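Local coordinates for putative ferritin-like diiron-carboxylate protein TM1526 (Thermotoga maritima, PDB 1VJX), which is of unknown function but, as a rubrerythrin-family member of the ferritin-like superfamily, probably binds a carboxylate-bridged metal pair and may act as an oxidoreductase, at residues A[14-26]-A[115-127]. Sequence-based numbering, arbitrary orientation.
Sequences KVSDILTVAIRLE and SIILYYELKDGLV
Leu-118 and Leu-122, one helical turn apart, press as knobs into holes on helix 15-36: Leu-118 sits among Ile-18, Val-21, Ala-22 and Leu-25, and Leu-122 among Val-15, Ile-18, Leu-19 and Ala-22. With CG anti to the backbone N (chi1 172°), Leu-118 sends its CD2 across to Val-21 CG1 and Leu-25 CD1. Ile-18 fills the groove between the two knobs, its CG2 branch lying 3.6 Å from Leu-122 CB and 3.8 Å from Leu-118 CD1. The small Ala-22 suits its place by admitting the Tyr-119 ring, whose CE1 edge meets the methyl CB at 3.8 Å. At one end, Gly-125 has no side chain to collide with Val-15, and Val-15 CG2 rests 3.2 Å from Gly-125 O. At the other, a water donates to both Leu-25 O and Ser-115 OG, while Ser-115 OG also hydrogen-bonds Val-111 O.

Glu-26, bent at chi2 (-74°), brings OE2 to 3.1 Å from Tyr-119 OH, with carboxylate and ring planes 18° apart. An alanine in place of Tyr-119 would probably open a gap beside Ala-22 and leave the Glu-26 carboxylate without its neighbouring hydroxyl. Farther out, Phe-62 meets the tyrosine ring and His-58 ND1 hydrogen-bonds Glu-26 OE1. The antiparallel segments 15-26 and 115-125, whose axes approach to 9.6 Å, belong to a ferritin-like four-helix bundle; the gathering of Glu-26 with Glu-55, Glu-142 and His-58, carboxylates close together beside an apolar seam, is consistent with the family's diiron-carboxylate site.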
ATOM      1  N   LYS A  14      13.895  11.715  -4.041  1.00 47.83           N
ATOM      2  CA  LYS A  14      13.697  11.626  -5.469  1.00 47.06           C
ATOM      3  C   LYS A  14      12.410  10.812  -5.782  1.00 47.02           C
ATOM      4  O   LYS A  14      11.935  10.035  -4.967  1.00 45.95           O
ATOM      5  CB  LYS A  14      14.900  11.075  -6.205  1.00 45.70           C
ATOM      6  CG  LYS A  14      16.144  11.902  -6.072  1.00 44.80           C
ATOM      7  CD  LYS A  14      17.257  11.297  -6.892  1.00 40.99           C
ATOM      8  CE  LYS A  14      18.568  11.985  -6.698  1.00 40.77           C
ATOM      9  NZ  LYS A  14      19.739  11.192  -7.262  1.00 41.31           N
ATOM     10  N   VAL A  15      11.851  11.047  -6.972  1.00 47.03           N
ATOM     11  CA  VAL A  15      10.827  10.184  -7.517  1.00 47.98           C
ATOM     12  C   VAL A  15      11.200   8.713  -7.392  1.00 48.04           C
ATOM     13  O   VAL A  15      10.365   7.887  -7.059  1.00 49.09           O
ATOM     14  CB  VAL A  15      10.560  10.524  -9.017  1.00 48.13           C
ATOM     15  CG1 VAL A  15       9.882   9.358  -9.768  1.00 49.46           C
ATOM     16  CG2 VAL A  15       9.732  11.795  -9.121  1.00 47.64           C
ATOM     17  N   SER A  16      12.432   8.377  -7.721  1.00 46.92           N
ATOM     18  CA  SER A  16      12.852   6.998  -7.715  1.00 47.00           C
ATOM     19  C   SER A  16      12.882   6.410  -6.312  1.00 47.68           C
ATOM     20  O   SER A  16      12.702   5.204  -6.153  1.00 47.95           O
ATOM     21  CB  SER A  16      14.264   6.891  -8.298  1.00 46.55           C
ATOM     22  OG  SER A  16      15.118   7.765  -7.585  1.00 43.98           O
ATOM     23  N   ASP A  17      13.220   7.255  -5.331  1.00 48.16           N
ATOM     24  CA  ASP A  17      13.246   6.898  -3.919  1.00 48.00           C
ATOM     25  C   ASP A  17      11.817   6.556  -3.522  1.00 48.37           C
ATOM     26  O   ASP A  17      11.568   5.612  -2.780  1.00 48.31           O
ATOM     27  CB  ASP A  17      13.724   8.078  -3.046  1.00 47.51           C
ATOM     28  CG  ASP A  17      15.147   8.531  -3.362  1.00 46.09           C
ATOM     29  OD1 ASP A  17      15.929   7.765  -3.959  1.00 45.13           O
ATOM     30  OD2 ASP A  17      15.590   9.635  -2.985  1.00 42.14           O
ATOM     31  N   ILE A  18      10.880   7.314  -4.052  1.00 48.92           N
ATOM     32  CA  ILE A  18       9.451   7.151  -3.688  1.00 49.23           C
ATOM     33  C   ILE A  18       8.855   5.897  -4.334  1.00 49.68           C
ATOM     34  O   ILE A  18       8.089   5.175  -3.703  1.00 49.76           O
ATOM     35  CB  ILE A  18       8.675   8.405  -4.097  1.00 49.41           C
ATOM     36  CG1 ILE A  18       9.194   9.626  -3.348  1.00 50.53           C
ATOM     37  CG2 ILE A  18       7.168   8.272  -3.826  1.00 49.76           C
ATOM     38  CD1 ILE A  18       8.848   9.625  -1.847  1.00 53.30           C
ATOM     39  N   LEU A  19       9.182   5.628  -5.599  1.00 49.92           N
ATOM     40  CA  LEU A  19       8.803   4.338  -6.192  1.00 50.08           C
ATOM     41  C   LEU A  19       9.327   3.161  -5.363  1.00 49.89           C
ATOM     42  O   LEU A  19       8.610   2.197  -5.169  1.00 50.33           O
ATOM     43  CB  LEU A  19       9.332   4.167  -7.585  1.00 50.15           C
ATOM     44  CG  LEU A  19       8.534   4.699  -8.725  1.00 51.60           C
ATOM     45  CD1 LEU A  19       9.445   4.601  -9.937  1.00 50.75           C
ATOM     46  CD2 LEU A  19       7.189   3.907  -8.885  1.00 54.26           C
ATOM     47  N   THR A  20      10.573   3.232  -4.912  1.00 49.42           N
ATOM     48  CA  THR A  20      11.137   2.156  -4.110  1.00 49.64           C
ATOM     49  C   THR A  20      10.302   1.992  -2.833  1.00 48.35           C
ATOM     50  O   THR A  20       9.982   0.898  -2.418  1.00 46.99           O
ATOM     51  CB  THR A  20      12.576   2.471  -3.738  1.00 50.14           C
ATOM     52  OG1 THR A  20      13.401   2.612  -4.924  1.00 52.90           O
ATOM     53  CG2 THR A  20      13.185   1.287  -3.012  1.00 51.82           C
ATOM     54  N   VAL A  21       9.931   3.123  -2.239  1.00 48.07           N
ATOM     55  CA  VAL A  21       9.131   3.132  -1.038  1.00 46.94           C
ATOM     56  C   VAL A  21       7.779   2.485  -1.359  1.00 46.97           C
ATOM     57  O   VAL A  21       7.350   1.614  -0.631  1.00 46.12           O
ATOM     58  CB  VAL A  21       9.000   4.568  -0.472  1.00 46.81           C
ATOM     59  CG1 VAL A  21       7.868   4.652   0.523  1.00 46.65           C
ATOM     60  CG2 VAL A  21      10.296   5.010   0.202  1.00 44.58           C
ATOM     61  N   ALA A  22       7.185   2.864  -2.490  1.00 47.59           N
ATOM     62  CA  ALA A  22       5.858   2.388  -2.902  1.00 48.75           C
ATOM     63  C   ALA A  22       5.855   0.920  -3.236  1.00 48.52           C
ATOM     64  O   ALA A  22       4.901   0.198  -2.943  1.00 47.63           O
ATOM     65  CB  ALA A  22       5.354   3.191  -4.095  1.00 49.59           C
ATOM     66  N   ILE A  23       6.966   0.457  -3.803  1.00 48.85           N
ATOM     67  CA  ILE A  23       7.081  -0.941  -4.124  1.00 47.65           C
ATOM     68  C   ILE A  23       7.024  -1.721  -2.825  1.00 48.41           C
ATOM     69  O   ILE A  23       6.348  -2.743  -2.740  1.00 48.35           O
ATOM     70  CB  ILE A  23       8.349  -1.186  -4.850  1.00 47.70           C
ATOM     71  CG1 ILE A  23       8.271  -0.614  -6.268  1.00 47.74           C
ATOM     72  CG2 ILE A  23       8.709  -2.705  -4.900  1.00 45.91           C
ATOM     73  CD1 ILE A  23       9.660  -0.615  -6.970  1.00 47.31           C
ATOM     74  N   ARG A  24       7.729  -1.245  -1.803  1.00 49.03           N
ATOM     75  CA  ARG A  24       7.834  -2.018  -0.570  1.00 49.36           C
ATOM     76  C   ARG A  24       6.509  -2.045   0.216  1.00 49.45           C
ATOM     77  O   ARG A  24       6.171  -3.082   0.791  1.00 48.91           O
ATOM     78  CB  ARG A  24       8.990  -1.530   0.280  1.00 49.76           C
ATOM     79  CG  ARG A  24      10.260  -1.919  -0.255  1.00 48.74           C
ATOM     80  CD  ARG A  24      11.438  -1.131   0.259  1.00 51.23           C
ATOM     81  NE  ARG A  24      12.684  -1.429  -0.493  1.00 51.11           N
ATOM     82  CZ  ARG A  24      13.863  -1.801   0.055  1.00 53.04           C
ATOM     83  NH1 ARG A  24      13.999  -1.978   1.369  1.00 53.84           N
ATOM     84  NH2 ARG A  24      14.921  -2.010  -0.730  1.00 52.01           N
ATOM     85  N   LEU A  25       5.759  -0.937   0.168  1.00 49.58           N
ATOM     86  CA  LEU A  25       4.485  -0.835   0.827  1.00 50.13           C
ATOM     87  C   LEU A  25       3.496  -1.838   0.215  1.00 50.28           C
ATOM     88  O   LEU A  25       2.793  -2.517   0.956  1.00 49.00           O
ATOM     89  CB  LEU A  25       3.935   0.607   0.794  1.00 50.49           C
ATOM     90  CG  LEU A  25       4.737   1.674   1.576  1.00 50.55           C
ATOM     91  CD1 LEU A  25       4.075   3.063   1.502  1.00 49.94           C
ATOM     92  CD2 LEU A  25       4.967   1.294   3.028  1.00 50.39           C
ATOM     93  N   GLU A  26       3.506  -1.980  -1.117  1.00 50.13           N
ATOM     94  CA  GLU A  26       2.638  -2.944  -1.803  1.00 49.79           C
ATOM     95  C   GLU A  26       3.062  -4.391  -1.547  1.00 50.60           C
ATOM     96  O   GLU A  26       2.221  -5.266  -1.370  1.00 51.16           O
ATOM     97  CB  GLU A  26       2.590  -2.665  -3.301  1.00 49.40           C
ATOM     98  CG  GLU A  26       1.930  -1.339  -3.653  1.00 47.90           C
ATOM     99  CD  GLU A  26       0.414  -1.309  -3.500  1.00 47.17           C
ATOM    100  OE1 GLU A  26      -0.186  -2.358  -3.212  1.00 44.45           O
ATOM    101  OE2 GLU A  26      -0.187  -0.213  -3.700  1.00 48.10           O
ATOM    102  N   SER A 115       0.107   4.784   3.394  1.00 46.58           N
ATOM    103  CA  SER A 115       0.478   4.405   2.035  1.00 46.65           C
ATOM    104  C   SER A 115      -0.273   5.200   0.951  1.00 47.25           C
ATOM    105  O   SER A 115       0.284   5.509  -0.107  1.00 47.70           O
ATOM    106  CB  SER A 115       0.213   2.931   1.873  1.00 46.28           C
ATOM    107  OG  SER A 115       0.922   2.220   2.882  1.00 49.55           O
ATOM    108  N   ILE A 116      -1.528   5.546   1.216  1.00 46.48           N
ATOM    109  CA  ILE A 116      -2.287   6.358   0.243  1.00 46.38           C
ATOM    110  C   ILE A 116      -1.663   7.747   0.031  1.00 45.48           C
ATOM    111  O   ILE A 116      -1.515   8.202  -1.112  1.00 44.45           O
ATOM    112  CB  ILE A 116      -3.769   6.379   0.603  1.00 45.17           C
ATOM    113  CG1 ILE A 116      -4.334   4.993   0.305  1.00 45.14           C
ATOM    114  CG2 ILE A 116      -4.547   7.439  -0.203  1.00 48.78           C
ATOM    115  CD1 ILE A 116      -5.738   4.751   0.760  1.00 46.77           C
ATOM    116  N   ILE A 117      -1.263   8.380   1.130  1.00 45.00           N
ATOM    117  CA  ILE A 117      -0.599   9.674   1.072  1.00 44.32           C
ATOM    118  C   ILE A 117       0.624   9.548   0.208  1.00 43.55           C
ATOM    119  O   ILE A 117       0.890  10.382  -0.662  1.00 41.75           O
ATOM    120  CB  ILE A 117      -0.206  10.187   2.481  1.00 44.25           C
ATOM    121  CG1 ILE A 117      -1.446  10.437   3.315  1.00 44.25           C
ATOM    122  CG2 ILE A 117       0.629  11.473   2.394  1.00 44.38           C
ATOM    123  CD1 ILE A 117      -1.238  11.205   4.584  1.00 44.60           C
ATOM    124  N   LEU A 118       1.372   8.469   0.423  1.00 44.94           N
ATOM    125  CA  LEU A 118       2.617   8.278  -0.315  1.00 43.99           C
ATOM    126  C   LEU A 118       2.386   8.068  -1.816  1.00 44.59           C
ATOM    127  O   LEU A 118       3.150   8.552  -2.664  1.00 44.52           O
ATOM    128  CB  LEU A 118       3.445   7.145   0.241  1.00 43.95           C
ATOM    129  CG  LEU A 118       4.634   6.908  -0.751  1.00 44.40           C
ATOM    130  CD1 LEU A 118       5.895   7.644  -0.327  1.00 42.22           C
ATOM    131  CD2 LEU A 118       4.861   5.485  -0.971  1.00 46.33           C
ATOM    132  N   TYR A 119       1.398   7.278  -2.170  1.00 45.17           N
ATOM    133  CA  TYR A 119       1.141   7.118  -3.592  1.00 45.10           C
ATOM    134  C   TYR A 119       0.658   8.424  -4.229  1.00 44.52           C
ATOM    135  O   TYR A 119       0.932   8.624  -5.397  1.00 44.66           O
ATOM    136  CB  TYR A 119       0.117   6.015  -3.894  1.00 46.43           C
ATOM    137  CG  TYR A 119       0.390   4.689  -3.213  1.00 47.00           C
ATOM    138  CD1 TYR A 119       1.660   4.144  -3.184  1.00 43.96           C
ATOM    139  CD2 TYR A 119      -0.658   3.996  -2.570  1.00 48.30           C
ATOM    140  CE1 TYR A 119       1.918   2.943  -2.541  1.00 44.66           C
ATOM    141  CE2 TYR A 119      -0.406   2.804  -1.909  1.00 48.28           C
ATOM    142  CZ  TYR A 119       0.888   2.281  -1.914  1.00 47.44           C
ATOM    143  OH  TYR A 119       1.124   1.108  -1.265  1.00 48.65           O
ATOM    144  N   TYR A 120      -0.096   9.269  -3.502  1.00 42.76           N
ATOM    145  CA  TYR A 120      -0.426  10.583  -4.007  1.00 41.99           C
ATOM    146  C   TYR A 120       0.874  11.402  -4.256  1.00 43.14           C
ATOM    147  O   TYR A 120       1.029  12.040  -5.280  1.00 41.68           O
ATOM    148  CB  TYR A 120      -1.405  11.332  -3.079  1.00 41.68           C
ATOM    149  CG  TYR A 120      -2.893  11.044  -3.336  1.00 41.03           C
ATOM    150  CD1 TYR A 120      -3.478  11.319  -4.574  1.00 39.91           C
ATOM    151  CD2 TYR A 120      -3.722  10.530  -2.332  1.00 41.99           C
ATOM    152  CE1 TYR A 120      -4.858  11.068  -4.821  1.00 40.07           C
ATOM    153  CE2 TYR A 120      -5.141  10.272  -2.581  1.00 41.50           C
ATOM    154  CZ  TYR A 120      -5.678  10.538  -3.828  1.00 39.20           C
ATOM    155  OH  TYR A 120      -7.023  10.305  -4.104  1.00 41.17           O
ATOM    156  N   GLU A 121       1.823  11.317  -3.326  1.00 44.05           N
ATOM    157  CA  GLU A 121       3.064  12.070  -3.424  1.00 44.54           C
ATOM    158  C   GLU A 121       3.783  11.716  -4.680  1.00 44.75           C
ATOM    159  O   GLU A 121       4.200  12.612  -5.406  1.00 45.17           O
ATOM    160  CB  GLU A 121       3.930  11.873  -2.178  1.00 44.09           C
ATOM    161  CG  GLU A 121       3.355  12.670  -0.996  1.00 44.51           C
ATOM    162  CD  GLU A 121       3.977  12.352   0.364  1.00 45.32           C
ATOM    163  OE1 GLU A 121       4.495  11.234   0.549  1.00 50.17           O
ATOM    164  OE2 GLU A 121       3.948  13.237   1.256  1.00 42.30           O
ATOM    165  N   LEU A 122       3.866  10.408  -4.934  1.00 45.65           N
ATOM    166  CA  LEU A 122       4.488   9.812  -6.111  1.00 45.95           C
ATOM    167  C   LEU A 122       3.853  10.268  -7.420  1.00 46.46           C
ATOM    168  O   LEU A 122       4.552  10.638  -8.384  1.00 47.56           O
ATOM    169  CB  LEU A 122       4.365   8.274  -6.053  1.00 46.16           C
ATOM    170  CG  LEU A 122       4.757   7.547  -7.365  1.00 45.98           C
ATOM    171  CD1 LEU A 122       6.217   7.877  -7.766  1.00 45.76           C
ATOM    172  CD2 LEU A 122       4.534   6.033  -7.300  1.00 46.59           C
ATOM    173  N   LYS A 123       2.532  10.234  -7.451  1.00 45.59           N
ATOM    174  CA  LYS A 123       1.797  10.690  -8.599  1.00 45.16           C
ATOM    175  C   LYS A 123       2.097  12.137  -8.982  1.00 44.81           C
ATOM    176  O   LYS A 123       2.311  12.457 -10.161  1.00 44.11           O
ATOM    177  CB  LYS A 123       0.321  10.488  -8.407  1.00 43.73           C
ATOM    178  CG  LYS A 123      -0.433  10.660  -9.721  1.00 45.14           C
ATOM    179  CD  LYS A 123      -1.928  10.190  -9.723  1.00 44.19           C
ATOM    180  CE  LYS A 123      -2.776  11.054  -8.819  1.00 43.73           C
ATOM    181  NZ  LYS A 123      -3.102  12.346  -9.476  1.00 45.48           N
ATOM    182  N   ASP A 124       2.154  12.991  -7.977  1.00 45.34           N
ATOM    183  CA  ASP A 124       2.546  14.382  -8.176  1.00 46.24           C
ATOM    184  C   ASP A 124       3.967  14.554  -8.716  1.00 45.96           C
ATOM    185  O   ASP A 124       4.264  15.568  -9.288  1.00 46.17           O
ATOM    186  CB  ASP A 124       2.460  15.144  -6.870  1.00 46.54           C
ATOM    187  CG  ASP A 124       1.102  15.777  -6.637  1.00 46.42           C
ATOM    188  OD1 ASP A 124       0.088  15.387  -7.312  1.00 51.33           O
ATOM    189  OD2 ASP A 124       0.978  16.690  -5.783  1.00 41.20           O
ATOM    190  N   GLY A 125       4.836  13.575  -8.523  1.00 46.52           N
ATOM    191  CA  GLY A 125       6.252  13.682  -8.928  1.00 46.83           C
ATOM    192  C   GLY A 125       6.536  13.135 -10.309  1.00 47.78           C
ATOM    193  O   GLY A 125       7.616  13.382 -10.899  1.00 47.38           O
ATOM    194  N   LEU A 126       5.588  12.339 -10.798  1.00 48.47           N
ATOM    195  CA  LEU A 126       5.641  11.832 -12.136  1.00 49.36           C
ATOM    196  C   LEU A 126       5.229  12.949 -13.083  1.00 50.61           C
ATOM    197  O   LEU A 126       4.375  13.790 -12.760  1.00 51.84           O
ATOM    198  CB  LEU A 126       4.783  10.590 -12.292  1.00 49.17           C
ATOM    199  CG  LEU A 126       5.239   9.361 -11.489  1.00 48.90           C
ATOM    200  CD1 LEU A 126       4.051   8.341 -11.353  1.00 49.55           C
ATOM    201  CD2 LEU A 126       6.402   8.714 -12.122  1.00 45.09           C
ATOM    202  N   VAL A 127       5.901  12.963 -14.232  1.00 51.35           N
ATOM    203  CA  VAL A 127       5.772  13.983 -15.260  1.00 52.06           C
ATOM    204  C   VAL A 127       5.132  13.370 -16.502  1.00 52.00           C
ATOM    205  O   VAL A 127       4.392  14.034 -17.226  1.00 53.01           O
ATOM    206  CB  VAL A 127       7.189  14.565 -15.601  1.00 53.05           C
ATOM    207  CG1 VAL A 127       7.352  14.852 -17.107  1.00 54.34           C
ATOM    208  CG2 VAL A 127       7.468  15.820 -14.765  1.00 53.73           C
TER
HETATM  209  O   HOH W   1       0.816  -0.749   2.051  1.00 32.74           O